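Local coordinates for protein 33 kDa chaperonin (Thermotoga maritima, PDB 1VQ0) that probably acts as a redox-regulated molecular chaperone that keeps thermally unfolding and oxidatively damaged proteins from aggregating irreversibly, and carries a zinc ion held by four cysteines, at residues 18-23 with 190-195; 22-27 with 183-188; 64-69 with 87-92; 198-203 with 224-229. All coordinates share one frame; numbering follows the deposited sequence.

Interaction 1 (18-23 with 190-195); sequences TMFDHK and RTLEQE
Thr191 meets Lys23 at the tip of a beta hairpin, where the chain turns from strand 13-19 into strand 24-30 through a type I' turn running from Phe20 to Lys23. The turn is closed by Lys23 N to Phe20 O (3.1 Å), and the side chains of both end residues point toward the loop that leads into helix 194-205. Thr191 gives its hydroxyl to this contact: the extended Lys23 chain crosses it at roughly a right angle and sets NZ 3.4 Å from Thr191 OG1, a weak hydrogen bond. The stronger partner of that hydroxyl is Asp189, just ahead in the same loop.

Leu192 follows as the buried, apolar part. Its CG stands anti to the backbone N (chi1 176°), and CD1 reaches into the angle between the two ends of the turn, 3.9 Å from Phe20 CB and 4.0 Å from Lys23 CB. Lys23 CD also passes 3.9 Å from Leu192 N, so the aliphatic stem of the lysine passes against the loop backbone on the way to its amine. Behind this point Leu192 packs on Val24 and Val197, while the Phe20 ring runs on to Lys196 and Ile200 of the helix.

Glu193 holds the N-cap position of helix 194-205 and is exposed. Its chain bends at chi2 (79°), turning the carboxylate back toward the hairpin, where opposite charges approach without forming a salt bridge: Glu193 OE1 remains 4.0 Å from Lys23 NZ.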
loop_
_atom_site.group_PDB
_atom_site.type_symbol
_atom_site.label_atom_id
_atom_site.label_comp_id
_atom_site.label_asym_id
_atom_site.label_seq_id
_atom_site.Cartn_x
_atom_site.Cartn_y
_atom_site.Cartn_z
ATOM N N THR A 18 20.708 17.514 10.330
ATOM C CA THR A 18 19.674 17.567 11.340
ATOM C C THR A 18 19.838 18.820 12.169
ATOM O O THR A 18 20.957 19.406 12.236
ATOM C CB THR A 18 19.784 16.383 12.317
ATOM O OG1 THR A 18 21.039 16.443 13.024
ATOM C CG2 THR A 18 19.732 14.994 11.537
ATOM N N MET A 19 18.728 19.185 12.829
ATOM C CA MET A 19 18.702 20.298 13.765
ATOM C C MET A 19 18.020 19.902 15.055
ATOM O O MET A 19 17.208 18.942 15.092
ATOM C CB MET A 19 17.986 21.512 13.163
ATOM C CG MET A 19 18.760 22.293 12.102
ATOM S SD MET A 19 20.096 23.307 12.739
ATOM C CE MET A 19 21.276 22.301 12.347
ATOM N N PHE A 20 18.398 20.640 16.107
ATOM C CA PHE A 20 17.763 20.602 17.443
ATOM C C PHE A 20 17.840 19.218 18.052
ATOM O O PHE A 20 16.836 18.521 18.144
ATOM C CB PHE A 20 16.316 21.100 17.386
ATOM C CG PHE A 20 16.158 22.408 16.653
ATOM C CD1 PHE A 20 16.994 23.482 16.942
ATOM C CD2 PHE A 20 15.233 22.548 15.617
ATOM C CE1 PHE A 20 16.875 24.681 16.271
ATOM C CE2 PHE A 20 15.115 23.748 14.922
ATOM C CZ PHE A 20 15.939 24.830 15.266
ATOM N N ASP A 21 19.072 18.850 18.434
ATOM C CA ASP A 21 19.434 17.541 19.006
ATOM C C ASP A 21 18.844 16.415 18.215
ATOM O O ASP A 21 18.241 15.520 18.798
ATOM C CB ASP A 21 18.999 17.405 20.492
ATOM C CG ASP A 21 19.571 18.486 21.374
ATOM O OD1 ASP A 21 20.794 18.739 21.289
ATOM O OD2 ASP A 21 18.864 19.131 22.191
ATOM N N HIS A 22 18.992 16.494 16.888
ATOM C CA HIS A 22 18.593 15.422 15.973
ATOM C C HIS A 22 17.102 15.127 15.918
ATOM O O HIS A 22 16.708 14.063 15.436
ATOM C CB HIS A 22 19.358 14.120 16.285
ATOM C CG HIS A 22 20.827 14.241 16.080
ATOM N ND1 HIS A 22 21.695 14.546 17.111
ATOM C CD2 HIS A 22 21.584 14.134 14.966
ATOM C CE1 HIS A 22 22.922 14.620 16.638
ATOM N NE2 HIS A 22 22.882 14.377 15.340
ATOM N N LYS A 23 16.266 16.046 16.398
ATOM C CA LYS A 23 14.795 15.862 16.342
ATOM C C LYS A 23 14.191 16.255 15.004
ATOM O O LYS A 23 13.071 15.863 14.696
ATOM C CB LYS A 23 14.133 16.628 17.488
ATOM C CG LYS A 23 14.600 16.104 18.827
ATOM C CD LYS A 23 13.635 16.380 19.964
ATOM C CE LYS A 23 14.261 16.036 21.287
ATOM N NZ LYS A 23 13.532 16.858 22.313
ATOM N N ARG A 190 8.917 13.726 17.534
ATOM C CA ARG A 190 7.792 14.573 17.885
ATOM C C ARG A 190 7.733 15.106 19.313
ATOM O O ARG A 190 6.799 15.833 19.635
ATOM C CB ARG A 190 6.524 13.807 17.573
ATOM C CG ARG A 190 6.104 13.847 16.087
ATOM C CD ARG A 190 4.974 12.876 15.738
ATOM N NE ARG A 190 5.320 11.490 16.089
ATOM C CZ ARG A 190 4.545 10.418 15.899
ATOM N NH1 ARG A 190 3.350 10.522 15.320
ATOM N NH2 ARG A 190 4.972 9.225 16.304
ATOM N N THR A 191 8.697 14.767 20.173
ATOM C CA THR A 191 8.859 15.490 21.441
ATOM C C THR A 191 9.490 16.892 21.278
ATOM O O THR A 191 9.623 17.630 22.254
ATOM C CB THR A 191 9.637 14.661 22.536
ATOM O OG1 THR A 191 11.039 14.516 22.218
ATOM C CG2 THR A 191 9.070 13.250 22.647
ATOM N N LEU A 192 9.857 17.260 20.059
ATOM C CA LEU A 192 10.389 18.588 19.756
ATOM C C LEU A 192 9.478 19.730 20.233
ATOM O O LEU A 192 8.310 19.810 19.855
ATOM C CB LEU A 192 10.594 18.718 18.236
ATOM C CG LEU A 192 11.066 20.106 17.764
ATOM C CD1 LEU A 192 12.516 20.287 18.065
ATOM C CD2 LEU A 192 10.824 20.363 16.266
ATOM N N GLU A 193 10.044 20.661 21.001
ATOM C CA GLU A 193 9.310 21.811 21.558
ATOM C C GLU A 193 8.405 22.502 20.533
ATOM O O GLU A 193 8.841 22.745 19.406
ATOM C CB GLU A 193 10.298 22.825 22.148
ATOM C CG GLU A 193 10.854 22.427 23.499
ATOM C CD GLU A 193 11.968 21.380 23.424
ATOM O OE1 GLU A 193 12.141 20.660 22.367
ATOM O OE2 GLU A 193 12.689 21.282 24.451
ATOM N N GLN A 194 7.164 22.802 20.953
ATOM C CA GLN A 194 6.100 23.352 20.076
ATOM C C GLN A 194 6.454 24.698 19.451
ATOM O O GLN A 194 6.026 24.989 18.319
ATOM C CB GLN A 194 4.738 23.477 20.800
ATOM C CG GLN A 194 3.797 22.305 20.596
ATOM C CD GLN A 194 3.345 22.155 19.145
ATOM O OE1 GLN A 194 2.711 23.069 18.589
ATOM N NE2 GLN A 194 3.672 21.006 18.524
ATOM N N GLU A 195 7.245 25.490 20.174
ATOM C CA GLU A 195 7.754 26.773 19.674
ATOM C C GLU A 195 8.779 26.640 18.526
ATOM O O GLU A 195 8.773 27.466 17.606
ATOM C CB GLU A 195 8.341 27.622 20.836
#

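Interaction 2 (22-27 with 183-188); sequences HKVRFS and FAVQII. With EDO (1,2-ethanediol), chain F.
Arg25 leaves its strand with CG between its own backbone N and carbonyl carbon (chi1 73°) and then runs extended to NE, while Gln186 swings CG to the side of its backbone N (chi1 -58°); the two chains thereby converge over one face of an antiparallel strand pair. Strands 24-30 and 176-187 are neighbours in the large mixed sheet of the chaperone. Gln186 OE1 accepts from both Arg25 NE (3.1 Å) and Arg25 NH2 (3.0 Å). The oxygen lies in the guanidinium plane, yet both nitrogens reach it from the same face of the amide, well above the carbonyl plane. At the other end of that amide, NE2 is bound to Ser164, which fixes its rotation.

Beneath this grip, Arg25 and Gln186 form a hydrogen-bonded pair, and Ser27 with Ala184 forms the next. Val24-Ile187 and Phe26-Val185 are the non-hydrogen-bonded pairs between and beside them; their side chains fill the opposite face, where Phe227 covers Val24 and Val185. Here the packing is tight, with Val24 CG1 only 3.5 Å from Val185 CG1. At the hairpin end, a classic beta bulge places both Lys23 and Val24 against Met19, and Ile188 N still reaches Lys23 O (2.9 Å).

Further contacts hold the arginine. Ile188 CG2 lies over one face of the guanidinium, 3.5 Å from Arg25 CD, and Trp65 makes a cation-pi contact. A 1,2-ethanediol, probably from the crystallisation liquor, meets the edge of the guanidinium, with its O2 3.0 Å from Arg25 NH2.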
loop_
_atom_site.group_PDB
_atom_site.type_symbol
_atom_site.label_atom_id
_atom_site.label_comp_id
_atom_site.label_asym_id
_atom_site.label_seq_id
_atom_site.Cartn_x
_atom_site.Cartn_y
_atom_site.Cartn_z
ATOM N N HIS A 22 18.992 16.494 16.888
ATOM C CA HIS A 22 18.593 15.422 15.973
ATOM C C HIS A 22 17.102 15.127 15.918
ATOM O O HIS A 22 16.708 14.063 15.436
ATOM C CB HIS A 22 19.358 14.120 16.285
ATOM C CG HIS A 22 20.827 14.241 16.080
ATOM N ND1 HIS A 22 21.695 14.546 17.111
ATOM C CD2 HIS A 22 21.584 14.134 14.966
ATOM C CE1 HIS A 22 22.922 14.620 16.638
ATOM N NE2 HIS A 22 22.882 14.377 15.340
ATOM N N LYS A 23 16.266 16.046 16.398
ATOM C CA LYS A 23 14.795 15.862 16.342
ATOM C C LYS A 23 14.191 16.255 15.004
ATOM O O LYS A 23 13.071 15.863 14.696
ATOM C CB LYS A 23 14.133 16.628 17.488
ATOM C CG LYS A 23 14.600 16.104 18.827
ATOM C CD LYS A 23 13.635 16.380 19.964
ATOM C CE LYS A 23 14.261 16.036 21.287
ATOM N NZ LYS A 23 13.532 16.858 22.313
ATOM N N VAL A 24 14.933 17.051 14.222
ATOM C CA VAL A 24 14.523 17.454 12.870
ATOM C C VAL A 24 15.657 17.117 11.909
ATOM O O VAL A 24 16.822 17.269 12.234
ATOM C CB VAL A 24 14.242 18.986 12.757
ATOM C CG1 VAL A 24 13.659 19.388 11.342
ATOM C CG2 VAL A 24 13.328 19.487 13.883
ATOM N N ARG A 25 15.284 16.656 10.736
ATOM C CA ARG A 25 16.197 16.389 9.632
ATOM C C ARG A 25 15.806 17.261 8.436
ATOM O O ARG A 25 14.654 17.633 8.278
ATOM C CB ARG A 25 16.240 14.877 9.272
ATOM C CG ARG A 25 15.023 14.315 8.560
ATOM C CD ARG A 25 15.040 12.783 8.450
ATOM N NE ARG A 25 13.909 12.269 7.687
ATOM C CZ ARG A 25 13.587 10.981 7.562
ATOM N NH1 ARG A 25 14.226 10.024 8.217
ATOM N NH2 ARG A 25 12.609 10.641 6.769
ATOM N N PHE A 26 16.805 17.641 7.641
ATOM C CA PHE A 26 16.558 18.453 6.461
ATOM C C PHE A 26 17.423 17.967 5.303
ATOM O O PHE A 26 18.516 17.399 5.522
ATOM C CB PHE A 26 16.846 19.949 6.718
ATOM C CG PHE A 26 18.284 20.247 7.023
ATOM C CD1 PHE A 26 19.215 20.354 5.995
ATOM C CD2 PHE A 26 18.708 20.385 8.336
ATOM C CE1 PHE A 26 20.543 20.566 6.278
ATOM C CE2 PHE A 26 20.031 20.592 8.629
ATOM C CZ PHE A 26 20.950 20.678 7.581
ATOM N N SER A 27 16.972 18.348 4.107
ATOM C CA SER A 27 17.437 17.945 2.783
ATOM C C SER A 27 17.190 19.180 1.935
ATOM O O SER A 27 16.098 19.749 2.020
ATOM C CB SER A 27 16.457 16.862 2.237
ATOM O OG SER A 27 17.138 15.990 1.441
ATOM N N PHE A 183 13.341 21.659 -1.094
ATOM C CA PHE A 183 13.797 21.177 0.215
ATOM C C PHE A 183 12.730 20.376 0.901
ATOM O O PHE A 183 11.545 20.445 0.520
ATOM C CB PHE A 183 14.243 22.339 1.106
ATOM C CG PHE A 183 13.177 23.359 1.359
ATOM C CD1 PHE A 183 12.182 23.136 2.305
ATOM C CD2 PHE A 183 13.204 24.584 0.670
ATOM C CE1 PHE A 183 11.199 24.111 2.529
ATOM C CE2 PHE A 183 12.238 25.523 0.846
ATOM C CZ PHE A 183 11.229 25.309 1.805
ATOM N N ALA A 184 13.173 19.634 1.911
ATOM C CA ALA A 184 12.338 18.839 2.817
ATOM C C ALA A 184 12.781 19.084 4.252
ATOM O O ALA A 184 13.977 19.027 4.566
ATOM C CB ALA A 184 12.393 17.316 2.471
ATOM N N VAL A 185 11.813 19.390 5.120
ATOM C CA VAL A 185 12.046 19.466 6.579
ATOM C C VAL A 185 11.050 18.505 7.258
ATOM O O VAL A 185 9.852 18.557 6.960
ATOM C CB VAL A 185 11.934 20.930 7.131
ATOM C CG1 VAL A 185 12.287 21.021 8.608
ATOM C CG2 VAL A 185 12.873 21.875 6.384
ATOM N N GLN A 186 11.581 17.633 8.136
ATOM C CA GLN A 186 10.857 16.519 8.756
ATOM C C GLN A 186 11.155 16.371 10.219
ATOM O O GLN A 186 12.317 16.431 10.667
ATOM C CB GLN A 186 11.191 15.212 8.031
ATOM C CG GLN A 186 10.856 15.267 6.528
ATOM C CD GLN A 186 10.870 13.913 5.761
ATOM O OE1 GLN A 186 11.921 13.333 5.529
ATOM N NE2 GLN A 186 9.681 13.466 5.307
ATOM N N ILE A 187 10.089 16.187 10.982
ATOM C CA ILE A 187 10.206 16.015 12.416
ATOM C C ILE A 187 10.274 14.538 12.720
ATOM O O ILE A 187 9.279 13.826 12.631
ATOM C CB ILE A 187 9.067 16.703 13.164
ATOM C CG1 ILE A 187 9.182 18.219 12.946
ATOM C CG2 ILE A 187 9.185 16.393 14.609
ATOM C CD1 ILE A 187 7.975 19.085 13.454
ATOM N N ILE A 188 11.470 14.073 13.045
ATOM C CA ILE A 188 11.658 12.648 13.276
ATOM C C ILE A 188 11.522 12.309 14.760
ATOM O O ILE A 188 11.489 11.145 15.110
ATOM C CB ILE A 188 12.998 12.127 12.684
ATOM C CG1 ILE A 188 14.168 13.005 13.163
ATOM C CG2 ILE A 188 12.869 12.039 11.140
ATOM C CD1 ILE A 188 15.573 12.367 12.983
HETATM C C1 EDO F . 11.748 7.069 3.263
HETATM O O1 EDO F . 10.350 6.866 3.254
HETATM C C2 EDO F . 12.454 7.058 4.619
HETATM O O2 EDO F . 11.914 7.972 5.599
#

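Interaction 3 (64-69 with 87-92); sequences PWLAEK and AQSTSE
The flat carboxylate of Glu92 borders Lys69, with Glu92 OE2 4.4 Å from Lys69 CA, and the peptide between Thr90 and Ser91 has the methyl end of Leu66 over one face, Leu66 CD1 standing 3.5 Å from Thr90 C. OE2 is met on its anti side by the Ser91 hydroxyl, which lies somewhat out of the carboxylate plane (25°). A third flat group, the Trp65 ring, lies back from the contact, with Pro64 CB resting over the rim of one of its faces.

The contact joins the loop between helix 46-62 and strand 71-78 to the end of strand 84-90, next to the pairing of these two antiparallel strands. Leu66 CD1 also approaches Ser89 OG (3.8 Å), whose hydroxyl is engaged by Ala59 O, so the methyl lies over backbone and a satisfied polar group.

Farther along, Ser91 takes over. With OG between its backbone N and carbonyl carbon (chi1 52°), the hydroxyl faces Lys69 N at 2.9 Å, but the bond is bent (121°) and weak. Ser91 CB meanwhile presses on Ala67 O at 3.2 Å.

Ser91 OG donates its proton to Glu92 OE2 (3.1 Å), so toward Lys69 it can act only as an acceptor. A negative carboxylate would probably strengthen that role, polarising the hydroxyl that links the loop backbone to the acid.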
loop_
_atom_site.group_PDB
_atom_site.type_symbol
_atom_site.label_atom_id
_atom_site.label_comp_id
_atom_site.label_asym_id
_atom_site.label_seq_id
_atom_site.Cartn_x
_atom_site.Cartn_y
_atom_site.Cartn_z
ATOM N N PRO A 64 19.037 10.757 1.374
ATOM C CA PRO A 64 19.985 10.650 2.539
ATOM C C PRO A 64 19.483 9.734 3.617
ATOM O O PRO A 64 20.234 9.352 4.478
ATOM C CB PRO A 64 20.009 12.066 3.104
ATOM C CG PRO A 64 19.509 12.904 1.987
ATOM C CD PRO A 64 18.540 12.128 1.213
ATOM N N TRP A 65 18.198 9.378 3.535
ATOM C CA TRP A 65 17.498 8.697 4.624
ATOM C C TRP A 65 17.071 7.313 4.250
ATOM O O TRP A 65 16.482 6.618 5.048
ATOM C CB TRP A 65 16.317 9.541 5.108
ATOM C CG TRP A 65 16.729 10.941 5.425
ATOM C CD1 TRP A 65 17.850 11.337 6.159
ATOM C CD2 TRP A 65 16.093 12.142 5.006
ATOM N NE1 TRP A 65 17.924 12.708 6.190
ATOM C CE2 TRP A 65 16.857 13.226 5.501
ATOM C CE3 TRP A 65 14.952 12.423 4.265
ATOM C CZ2 TRP A 65 16.511 14.555 5.262
ATOM C CZ3 TRP A 65 14.584 13.769 4.043
ATOM C CH2 TRP A 65 15.359 14.804 4.549
ATOM N N LEU A 66 17.430 6.869 3.053
ATOM C CA LEU A 66 17.132 5.474 2.652
ATOM C C LEU A 66 18.010 4.426 3.370
ATOM O O LEU A 66 19.103 4.744 3.838
ATOM C CB LEU A 66 17.226 5.340 1.129
ATOM C CG LEU A 66 16.443 6.387 0.378
ATOM C CD1 LEU A 66 16.594 6.213 -1.160
ATOM C CD2 LEU A 66 14.965 6.331 0.805
ATOM N N ALA A 67 17.504 3.186 3.500
ATOM C CA ALA A 67 18.332 2.103 3.984
ATOM C C ALA A 67 19.423 1.752 2.955
ATOM O O ALA A 67 19.445 2.277 1.875
ATOM C CB ALA A 67 17.474 0.904 4.304
ATOM N N GLU A 68 20.359 0.876 3.308
ATOM C CA GLU A 68 21.464 0.501 2.398
ATOM C C GLU A 68 20.894 -0.319 1.234
ATOM O O GLU A 68 20.174 -1.265 1.446
ATOM C CB GLU A 68 22.479 -0.356 3.173
ATOM C CG GLU A 68 23.749 -0.725 2.367
ATOM C CD GLU A 68 24.597 -1.870 2.980
ATOM O OE1 GLU A 68 24.155 -2.555 3.967
ATOM O OE2 GLU A 68 25.722 -2.087 2.459
ATOM N N LYS A 69 21.207 0.038 0.007
ATOM C CA LYS A 69 20.670 -0.672 -1.170
ATOM C C LYS A 69 19.158 -0.524 -1.346
ATOM O O LYS A 69 18.536 -1.296 -2.076
ATOM C CB LYS A 69 21.069 -2.154 -1.169
ATOM C CG LYS A 69 22.610 -2.375 -1.322
ATOM C CD LYS A 69 23.003 -3.801 -1.014
ATOM C CE LYS A 69 24.543 -3.932 -1.066
ATOM N NZ LYS A 69 25.046 -5.314 -0.834
ATOM N N ALA A 87 8.711 8.232 -9.986
ATOM C CA ALA A 87 10.074 8.641 -9.751
ATOM C C ALA A 87 10.710 7.764 -8.735
ATOM O O ALA A 87 10.163 7.609 -7.646
ATOM C CB ALA A 87 10.151 10.090 -9.353
ATOM N N GLN A 88 11.854 7.170 -9.111
ATOM C CA GLN A 88 12.624 6.313 -8.214
ATOM C C GLN A 88 13.968 6.946 -7.845
ATOM O O GLN A 88 14.626 7.490 -8.694
ATOM C CB GLN A 88 12.858 5.015 -8.885
ATOM C CG GLN A 88 13.532 3.974 -8.023
ATOM C CD GLN A 88 13.539 2.656 -8.707
ATOM O OE1 GLN A 88 14.488 2.324 -9.414
ATOM N NE2 GLN A 88 12.505 1.871 -8.489
ATOM N N SER A 89 14.319 6.884 -6.572
ATOM C CA SER A 89 15.636 7.206 -6.038
ATOM C C SER A 89 16.273 6.017 -5.283
ATOM O O SER A 89 15.601 5.055 -4.919
ATOM C CB SER A 89 15.545 8.383 -5.092
ATOM O OG SER A 89 14.793 8.046 -3.947
ATOM N N THR A 90 17.589 6.091 -5.090
ATOM C CA THR A 90 18.347 5.029 -4.479
ATOM C C THR A 90 19.256 5.514 -3.360
ATOM O O THR A 90 19.552 6.709 -3.229
ATOM C CB THR A 90 19.244 4.325 -5.509
ATOM O OG1 THR A 90 20.275 5.220 -5.905
ATOM C CG2 THR A 90 18.486 4.065 -6.778
ATOM N N SER A 91 19.753 4.550 -2.597
ATOM C CA SER A 91 20.704 4.856 -1.553
ATOM C C SER A 91 22.049 5.402 -2.122
ATOM O O SER A 91 22.764 6.096 -1.411
ATOM C CB SER A 91 20.928 3.652 -0.660
ATOM O OG SER A 91 21.249 2.524 -1.425
ATOM N N GLU A 92 22.331 5.143 -3.410
ATOM C CA GLU A 92 23.533 5.654 -4.095
ATOM C C GLU A 92 23.312 7.041 -4.714
ATOM O O GLU A 92 24.065 7.469 -5.592
ATOM C CB GLU A 92 24.027 4.696 -5.205
ATOM C CG GLU A 92 23.947 3.208 -4.917
ATOM C CD GLU A 92 22.583 2.634 -5.317
ATOM O OE1 GLU A 92 22.213 2.751 -6.524
ATOM O OE2 GLU A 92 21.879 2.083 -4.422
#

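Interaction 4 (198-203 with 224-229); sequences EMIEKN and ERIFGE
Asn203 and Ile226 form the close part of this helix-to-helix contact, their CA atoms only 5.1 Å apart. With CG beside its backbone N (chi1 -70°), Asn203 turns its amide to the last turn of helix 219-227. There Asn203 ND2 donates to Ile226 O at 2.9 Å in a fairly straight bond. The acceptor lies in the asparagine amide plane, but the nitrogen approaches from far above the carbonyl plane (64° out of it). Asn203 CB also presses against the same oxygen at 3.2 Å. Met199, bent at chi2 and chi3, adds to this tight part by curling its methyl over the helix end, with Met199 CE 3.2 Å from Phe227 O.

On the side facing the sheet, the contact is apolar and buried. Ile200 CD1 meets Phe227 CE1 at 4.1 Å, the chains crossing at a slant, and Ile200 CG2 faces Ile226 CG2 at 4.4 Å. One face of the Phe227 ring is covered by CG2 of its neighbour Ile226.

The solvent side is looser. Exposed Arg225 leads its chain away from helix 194-205, and Gly228, also exposed, leaves its helix with positive phi (81°).

Helices 194-205 and 219-227 thus form a layer over one face of the sheet, Ile200, Ile226 and Phe227 all resting on Val185. This is consistent with the helical linker of Hsp33 proteins, folded on the core domain while zinc is bound.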
loop_
_atom_site.group_PDB
_atom_site.type_symbol
_atom_site.label_atom_id
_atom_site.label_comp_id
_atom_site.label_asym_id
_atom_site.label_seq_id
_atom_site.Cartn_x
_atom_site.Cartn_y
_atom_site.Cartn_z
ATOM N N GLU A 198 6.479 25.626 15.660
ATOM C CA GLU A 198 5.747 26.826 15.209
ATOM C C GLU A 198 6.594 27.780 14.378
ATOM O O GLU A 198 6.125 28.317 13.375
ATOM C CB GLU A 198 5.141 27.576 16.410
ATOM C CG GLU A 198 3.683 27.203 16.643
ATOM C CD GLU A 198 3.190 27.424 18.070
ATOM O OE1 GLU A 198 3.640 28.382 18.768
ATOM O OE2 GLU A 198 2.326 26.620 18.482
ATOM N N MET A 199 7.831 27.993 14.827
ATOM C CA MET A 199 8.797 28.870 14.153
ATOM C C MET A 199 9.238 28.322 12.797
ATOM O O MET A 199 9.302 29.063 11.813
ATOM C CB MET A 199 10.019 29.041 15.048
ATOM C CG MET A 199 11.104 29.927 14.479
ATOM S SD MET A 199 12.713 29.339 14.933
ATOM C CE MET A 199 12.767 27.894 13.976
ATOM N N ILE A 200 9.562 27.031 12.763
ATOM C CA ILE A 200 9.851 26.319 11.518
ATOM C C ILE A 200 8.695 26.471 10.515
ATOM O O ILE A 200 8.898 26.922 9.400
ATOM C CB ILE A 200 10.130 24.821 11.808
ATOM C CG1 ILE A 200 11.455 24.657 12.552
ATOM C CG2 ILE A 200 10.189 24.030 10.534
ATOM C CD1 ILE A 200 11.722 23.224 12.972
ATOM N N GLU A 201 7.497 26.083 10.938
ATOM C CA GLU A 201 6.272 26.251 10.158
ATOM C C GLU A 201 6.153 27.668 9.600
ATOM O O GLU A 201 5.949 27.852 8.411
ATOM C CB GLU A 201 5.040 25.983 11.030
ATOM C CG GLU A 201 4.469 24.570 10.991
ATOM C CD GLU A 201 3.376 24.317 12.061
ATOM O OE1 GLU A 201 2.892 25.281 12.732
ATOM O OE2 GLU A 201 3.010 23.133 12.244
ATOM N N LYS A 202 6.273 28.664 10.481
ATOM C CA LYS A 202 6.126 30.075 10.099
ATOM C C LYS A 202 7.170 30.531 9.096
ATOM O O LYS A 202 6.844 31.215 8.128
ATOM C CB LYS A 202 6.173 30.986 11.334
ATOM C CG LYS A 202 5.770 32.452 11.019
ATOM C CD LYS A 202 5.722 33.352 12.234
ATOM C CE LYS A 202 5.336 34.795 11.838
ATOM N NZ LYS A 202 5.109 35.739 13.015
ATOM N N ASN A 203 8.425 30.164 9.365
ATOM C CA ASN A 203 9.555 30.457 8.494
ATOM C C ASN A 203 9.416 29.841 7.091
ATOM O O ASN A 203 9.668 30.508 6.088
ATOM C CB ASN A 203 10.881 30.000 9.156
ATOM C CG ASN A 203 11.273 30.868 10.365
ATOM O OD1 ASN A 203 10.650 31.887 10.618
ATOM N ND2 ASN A 203 12.304 30.448 11.112
ATOM N N GLU A 224 19.100 28.626 6.714
ATOM C CA GLU A 224 19.203 29.590 7.829
ATOM C C GLU A 224 17.873 30.287 8.056
ATOM O O GLU A 224 17.403 30.397 9.179
ATOM C CB GLU A 224 20.295 30.634 7.603
ATOM C CG GLU A 224 20.155 31.794 8.576
ATOM C CD GLU A 224 21.285 32.781 8.521
ATOM O OE1 GLU A 224 22.098 32.708 7.566
ATOM O OE2 GLU A 224 21.325 33.611 9.475
ATOM N N ARG A 225 17.282 30.720 6.956
ATOM C CA ARG A 225 15.923 31.256 6.957
ATOM C C ARG A 225 14.873 30.314 7.543
ATOM O O ARG A 225 14.060 30.764 8.352
ATOM C CB ARG A 225 15.515 31.646 5.548
ATOM C CG ARG A 225 16.383 32.726 4.924
ATOM C CD ARG A 225 15.600 33.763 4.215
ATOM N NE ARG A 225 16.029 33.914 2.833
ATOM C CZ ARG A 225 15.235 34.358 1.866
ATOM N NH1 ARG A 225 13.965 34.687 2.129
ATOM N NH2 ARG A 225 15.701 34.475 0.625
ATOM N N ILE A 226 14.869 29.033 7.145
ATOM C CA ILE A 226 13.971 28.060 7.794
ATOM C C ILE A 226 14.132 27.922 9.342
ATOM O O ILE A 226 13.136 27.909 10.082
ATOM C CB ILE A 226 14.096 26.680 7.141
ATOM C CG1 ILE A 226 13.536 26.718 5.701
ATOM C CG2 ILE A 226 13.317 25.644 7.952
ATOM C CD1 ILE A 226 13.947 25.579 4.805
ATOM N N PHE A 227 15.365 27.787 9.820
ATOM C CA PHE A 227 15.590 27.374 11.196
ATOM C C PHE A 227 15.787 28.517 12.139
ATOM O O PHE A 227 15.926 28.295 13.346
ATOM C CB PHE A 227 16.772 26.405 11.261
ATOM C CG PHE A 227 16.447 25.093 10.689
ATOM C CD1 PHE A 227 15.588 24.232 11.367
ATOM C CD2 PHE A 227 16.881 24.744 9.409
ATOM C CE1 PHE A 227 15.223 23.028 10.813
ATOM C CE2 PHE A 227 16.550 23.536 8.860
ATOM C CZ PHE A 227 15.710 22.671 9.551
ATOM N N GLY A 228 15.819 29.737 11.596
ATOM C CA GLY A 228 15.973 30.965 12.429
ATOM C C GLY A 228 17.398 31.263 12.845
ATOM O O GLY A 228 17.664 32.335 13.270
ATOM N N GLU A 229 18.286 30.286 12.696
ATOM C CA GLU A 229 19.724 30.388 12.887
ATOM C C GLU A 229 20.410 29.585 11.765
ATOM O O GLU A 229 19.756 28.807 11.077
ATOM C CB GLU A 229 20.101 29.804 14.247
ATOM C CG GLU A 229 19.933 28.296 14.336
ATOM C CD GLU A 229 19.460 27.813 15.689
ATOM O OE1 GLU A 229 18.240 27.941 15.972
ATOM O OE2 GLU A 229 20.314 27.292 16.437
#

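How the interactions relate
Interactions 1, 2 and 4 meet around one sheet face: Phe227 from interaction 4 touches Met19 and Phe20 of interaction 1 and Val24, Phe26 and Val185 of interaction 2. Interaction 2 is the extensive strand pairing, rich in regular backbone bonds; interaction 1 is a surface contact at its hairpin end, sharing His22 and Lys23, with one weak bond and a loose charge pair. Interactions 1 and 4 both use helix 194-205, but interaction 4 combines a buried apolar side with one side-chain-to-backbone bond. Interaction 3, a partly buried loop-to-strand-end contact, relies on a leucine methyl over a peptide and one weak serine bond; it joins interaction 2 through Trp65, which packs on Arg25, Ser27 and Gln186.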